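Local atomic coordinates of ribose 5-phosphate isomerase, putative (Trypanosoma brucei brucei, PDB entry 6FXS), a protein that probably interconverts ribose 5-phosphate and ribulose 5-phosphate, as a type B ribose 5-phosphate isomerase. Residues B[40-43]-B[44-48]; B[133-137]-B[138-142]. One frame throughout, in Å; residues are numbered along the deposited sequence.

Contact 1 of 2, residues B[40-43]-B[44-48]; sequences IVRY and VREAG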
loop_
_atom_site.group_PDB
_atom_site.type_symbol
_atom_site.label_atom_id
_atom_site.label_comp_id
_atom_site.label_asym_id
_atom_site.label_seq_id
_atom_site.Cartn_x
_atom_site.Cartn_y
_atom_site.Cartn_z
ATOM N N ILE B 40 3.316 -19.498 -3.586
ATOM C CA ILE B 40 3.489 -19.314 -2.134
ATOM C C ILE B 40 4.442 -20.393 -1.540
ATOM O O ILE B 40 5.351 -20.095 -0.760
ATOM C CB ILE B 40 2.172 -19.454 -1.384
ATOM C CG1 ILE B 40 1.100 -18.445 -1.866
ATOM C CG2 ILE B 40 2.394 -19.343 0.121
ATOM C CD1 ILE B 40 1.506 -16.988 -1.867
ATOM N N VAL B 41 4.204 -21.662 -1.926
ATOM C CA VAL B 41 5.088 -22.814 -1.546
ATOM C C VAL B 41 6.533 -22.531 -1.932
ATOM O O VAL B 41 7.451 -22.687 -1.139
ATOM C CB VAL B 41 4.540 -24.146 -2.229
ATOM C CG1 VAL B 41 5.430 -25.358 -1.981
ATOM C CG2 VAL B 41 3.163 -24.383 -1.731
ATOM N N ARG B 42 6.724 -22.062 -3.137
ATOM C CA ARG B 42 8.066 -21.717 -3.628
ATOM C C ARG B 42 8.703 -20.540 -2.886
ATOM O O ARG B 42 9.910 -20.571 -2.562
ATOM C CB ARG B 42 8.009 -21.384 -5.111
ATOM C CG ARG B 42 9.323 -21.136 -5.787
ATOM C CD ARG B 42 9.170 -20.524 -7.194
ATOM N NE ARG B 42 7.907 -20.974 -7.790
ATOM C CZ ARG B 42 6.959 -20.207 -8.334
ATOM N NH1 ARG B 42 7.108 -18.881 -8.444
ATOM N NH2 ARG B 42 5.842 -20.791 -8.803
ATOM N N TYR B 43 7.892 -19.535 -2.544
ATOM C CA TYR B 43 8.453 -18.434 -1.737
ATOM C C TYR B 43 8.887 -18.929 -0.357
ATOM O O TYR B 43 9.918 -18.499 0.130
ATOM C CB TYR B 43 7.461 -17.284 -1.605
ATOM C CG TYR B 43 6.939 -16.709 -2.903
ATOM C CD1 TYR B 43 7.658 -16.741 -4.095
ATOM C CD2 TYR B 43 5.713 -16.111 -2.927
ATOM C CE1 TYR B 43 7.126 -16.253 -5.289
ATOM C CE2 TYR B 43 5.180 -15.575 -4.081
ATOM C CZ TYR B 43 5.875 -15.621 -5.256
ATOM O OH TYR B 43 5.219 -15.038 -6.325
ATOM N N VAL B 44 8.146 -19.853 0.241
ATOM C CA VAL B 44 8.560 -20.413 1.508
ATOM C C VAL B 44 9.937 -21.124 1.436
ATOM O O VAL B 44 10.738 -20.957 2.317
ATOM C CB VAL B 44 7.516 -21.420 2.068
ATOM C CG1 VAL B 44 8.096 -22.123 3.300
ATOM C CG2 VAL B 44 6.181 -20.724 2.400
ATOM N N ARG B 45 10.180 -21.900 0.366
ATOM C CA ARG B 45 11.446 -22.648 0.204
ATOM C C ARG B 45 12.556 -21.633 -0.090
ATOM O O ARG B 45 13.670 -21.771 0.392
ATOM C CB ARG B 45 11.354 -23.684 -0.961
ATOM C CG ARG B 45 10.285 -24.730 -0.757
ATOM C CD ARG B 45 10.464 -25.943 -1.677
ATOM N NE ARG B 45 10.303 -27.102 -0.815
ATOM C CZ ARG B 45 11.264 -27.584 -0.010
ATOM N NH1 ARG B 45 12.502 -27.060 0.016
ATOM N NH2 ARG B 45 10.986 -28.636 0.772
ATOM N N GLU B 46 12.246 -20.565 -0.815
ATOM C CA GLU B 46 13.267 -19.511 -0.959
ATOM C C GLU B 46 13.643 -18.763 0.304
ATOM O O GLU B 46 14.733 -18.200 0.365
ATOM C CB GLU B 46 12.806 -18.499 -1.949
ATOM C CG GLU B 46 12.734 -18.992 -3.355
ATOM C CD GLU B 46 12.474 -17.776 -4.235
ATOM O OE1 GLU B 46 13.454 -17.038 -4.575
ATOM O OE2 GLU B 46 11.293 -17.506 -4.515
ATOM N N ALA B 47 12.796 -18.771 1.333
ATOM C CA ALA B 47 13.116 -18.074 2.555
ATOM C C ALA B 47 14.288 -18.753 3.268
ATOM O O ALA B 47 14.931 -18.124 4.076
ATOM C CB ALA B 47 11.924 -18.017 3.497
ATOM N N GLY B 48 14.507 -20.045 3.022
ATOM C CA GLY B 48 15.708 -20.756 3.566
ATOM C C GLY B 48 15.460 -22.258 3.622
ATOM O O GLY B 48 14.314 -22.747 3.655
#
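Glu46 lies alongside Tyr43 and across the carbonyl of Arg42, and its side chain illustrates how a residue can run back over the preceding turn of its own helix. Glu46 N donates to Arg42 O at 2.9 Å, with an N-H...O angle of 162°. Glu46 CB is 3.6 Å from both Tyr43 O and Arg42 O. With CG set beside the backbone N (chi1 -68°), the chain turns back toward the start of the helix, and Glu46 CG comes within 3.3 Å of Arg42 O. Beyond CG it runs extended and carries the carboxylate past the tyrosine. There Glu46 OE2 stands near the plane of the ring, at its edge, 3.7 Å from Tyr43 CD1, while the ring and carboxylate planes are turned 52° against each other. Glu46 OE1 forms a salt bridge with Arg141 on helix 137-149, and OE2 too is hydrogen-bonded elsewhere, which holds the carboxylate at both oxygens. The Tyr43 ring packs on Pro137 and Arg141 of that helix, so aromatic ring and acid both face the same neighbour.

Val44 N bonds to Ile40 O at 3.0 Å, and Val44 CG2 lies against Ile40 O at 3.3 Å, obliquely beyond the oxygen. Arg45 N bonds to Val41 O at 3.2 Å; its guanidinium group reaches Glu52 in a salt bridge. The last bond of the series, from Ala47 N to Tyr43 O, is weak, and Gly48 then leaves helical geometry with a positive phi. Ile40 and Val44 pack on strands 23-29 and 84-89. A helix with aliphatic residues laid on parallel strands and charged ones toward its flanks is characteristic of a beta-alpha-beta unit, here strand 23-29, helix 37-46 and strand 51-55.

Contact 2 of 2, residues B[133-137]-B[138-142]; sequences RTTGP and AVLRE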
loop_
_atom_site.group_PDB
_atom_site.type_symbol
_atom_site.label_atom_id
_atom_site.label_comp_id
_atom_site.label_asym_id
_atom_site.label_seq_id
_atom_site.Cartn_x
_atom_site.Cartn_y
_atom_site.Cartn_z
ATOM N N ARG B 133 -5.837 -10.838 -4.134
ATOM C CA ARG B 133 -6.475 -9.799 -4.968
ATOM C C ARG B 133 -5.834 -8.413 -4.797
ATOM O O ARG B 133 -5.958 -7.543 -5.660
ATOM C CB ARG B 133 -7.958 -9.723 -4.639
ATOM C CG ARG B 133 -8.906 -10.910 -4.964
ATOM C CD ARG B 133 -8.549 -11.680 -6.238
ATOM N NE ARG B 133 -9.079 -11.161 -7.426
ATOM C CZ ARG B 133 -8.752 -11.532 -8.662
ATOM N NH1 ARG B 133 -7.868 -12.506 -8.934
ATOM N NH2 ARG B 133 -9.371 -10.915 -9.632
ATOM N N THR B 134 -5.184 -8.208 -3.668
ATOM C CA THR B 134 -4.653 -6.862 -3.307
ATOM C C THR B 134 -3.181 -6.729 -3.554
ATOM O O THR B 134 -2.688 -5.674 -3.997
ATOM C CB THR B 134 -4.849 -6.583 -1.806
ATOM O OG1 THR B 134 -4.391 -7.714 -1.011
ATOM C CG2 THR B 134 -6.228 -6.370 -1.541
ATOM N N THR B 135 -2.435 -7.789 -3.244
ATOM C CA THR B 135 -0.955 -7.647 -3.152
ATOM C C THR B 135 -0.275 -8.422 -4.321
ATOM O O THR B 135 -0.564 -9.630 -4.513
ATOM C CB THR B 135 -0.487 -8.173 -1.813
ATOM O OG1 THR B 135 -1.208 -7.523 -0.735
ATOM C CG2 THR B 135 0.992 -7.922 -1.643
ATOM N N GLY B 136 0.656 -7.773 -5.025
ATOM C CA GLY B 136 1.234 -8.345 -6.226
ATOM C C GLY B 136 2.301 -9.400 -5.860
ATOM O O GLY B 136 2.734 -9.472 -4.698
ATOM N N PRO B 137 2.694 -10.250 -6.834
ATOM C CA PRO B 137 3.520 -11.453 -6.470
ATOM C C PRO B 137 4.884 -11.207 -5.859
ATOM O O PRO B 137 5.282 -11.961 -4.979
ATOM C CB PRO B 137 3.653 -12.268 -7.830
ATOM C CG PRO B 137 2.975 -11.407 -8.847
ATOM C CD PRO B 137 2.061 -10.399 -8.150
ATOM N N ALA B 138 5.602 -10.192 -6.326
ATOM C CA ALA B 138 6.880 -9.903 -5.752
ATOM C C ALA B 138 6.767 -9.384 -4.291
ATOM O O ALA B 138 7.676 -9.638 -3.485
ATOM C CB ALA B 138 7.706 -8.981 -6.617
ATOM N N VAL B 139 5.633 -8.774 -3.946
ATOM C CA VAL B 139 5.480 -8.255 -2.609
ATOM C C VAL B 139 5.011 -9.369 -1.732
ATOM O O VAL B 139 5.418 -9.499 -0.569
ATOM C CB VAL B 139 4.585 -6.996 -2.572
ATOM C CG1 VAL B 139 4.419 -6.524 -1.138
ATOM C CG2 VAL B 139 5.209 -5.919 -3.365
ATOM N N LEU B 140 4.195 -10.254 -2.270
ATOM C CA LEU B 140 3.857 -11.403 -1.484
ATOM C C LEU B 140 5.082 -12.233 -1.102
ATOM O O LEU B 140 5.210 -12.729 0.021
ATOM C CB LEU B 140 2.879 -12.251 -2.287
ATOM C CG LEU B 140 1.427 -11.779 -2.511
ATOM C CD1 LEU B 140 0.670 -12.728 -3.456
ATOM C CD2 LEU B 140 0.754 -11.718 -1.182
ATOM N N ARG B 141 5.952 -12.423 -2.078
ATOM C CA ARG B 141 7.210 -13.108 -1.861
ATOM C C ARG B 141 8.046 -12.389 -0.809
ATOM O O ARG B 141 8.614 -13.025 0.110
ATOM C CB ARG B 141 7.997 -13.195 -3.183
ATOM C CG ARG B 141 9.449 -13.679 -3.008
ATOM C CD ARG B 141 10.043 -13.891 -4.400
ATOM N NE ARG B 141 11.370 -14.420 -4.327
ATOM C CZ ARG B 141 12.456 -13.735 -4.017
ATOM N NH1 ARG B 141 12.415 -12.462 -3.668
ATOM N NH2 ARG B 141 13.602 -14.351 -4.011
ATOM N N GLU B 142 8.176 -11.061 -0.964
ATOM C CA GLU B 142 8.948 -10.289 0.058
ATOM C C GLU B 142 8.401 -10.488 1.443
ATOM O O GLU B 142 9.160 -10.678 2.420
ATOM C CB GLU B 142 8.984 -8.779 -0.312
ATOM C CG GLU B 142 9.801 -7.884 0.589
ATOM C CD GLU B 142 9.556 -6.435 0.236
ATOM O OE1 GLU B 142 8.426 -5.920 0.101
ATOM O OE2 GLU B 142 10.494 -5.814 -0.003
#
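Leu140 packs against Thr135 and the backbone of Pro137 where a loop runs into a helix, and with the N-cap residue Gly136 they form a helix N-terminus that follows a strand of the parallel sheet. Pro137 occupies the first turn. Having no N-H, it suits a position where the helix would have no carbonyl to offer one, and its own carbonyl enters the normal pattern, with Arg141 N bonded to Pro137 O at 3.0 Å. The carbonyl of the capping glycine accepts one good bond and one weak one. Leu140 N reaches Gly136 O at 2.9 Å with a nearly straight N-H...O angle of 162°, while Val139 N makes a weak, bent bond to Gly136 O at 3.1 Å.

Leu140 folds back over this polar start. Leu140 CG lies 3.4 Å from Gly136 O, and its CD1 is 3.5 Å from Thr135 O, so the branched end lies against two successive carbonyl oxygens. The other methyl, Leu140 CD2, turns to the threonine and meets Thr135 CB at 3.8 Å. Thr135 presents carbon rather than oxygen to the helix: a chi1 of -54° sets OG1 beside the backbone N and CG2 opposite that N, which carries the methyl to Val139 CG1, at 3.7 Å. The two side chains cross at about a right angle.

This corner is also part of a subunit interface. Thr134 and Gly136 make backbone hydrogen bonds to a second copy of the protein, and Pro137 and Ala138 pack on Arg133 of that copy. Within the chain, Pro137 rests on Tyr43 and Leu140 on Ile36, which brings the helix start against helix 37-46 and the loop ahead of it. One turn on from the proline, Arg141 CB lies beyond Pro137 O, 3.5 Å from it.

Overall arrangement
From the N terminus, the chain passes through strand 23-29 into helix 37-46, where contact 1 spans the last turns before strand 51-55. The remaining strands of the parallel sheet and the helices between them follow until strand 127-131 leads into contact 2, at the entry to helix 137-149. Neither contact closes a long loop: each lies within one continuous stretch, and they come in series, without nesting or crossing. In space their centres are about 13 Å apart and they touch directly. Besides the salt bridge that joins them, Tyr43 CD2 packs 3.5 Å from Arg141 CA, tying the end of one helix to the first turns of the other, while contact 2 also reaches a second subunit.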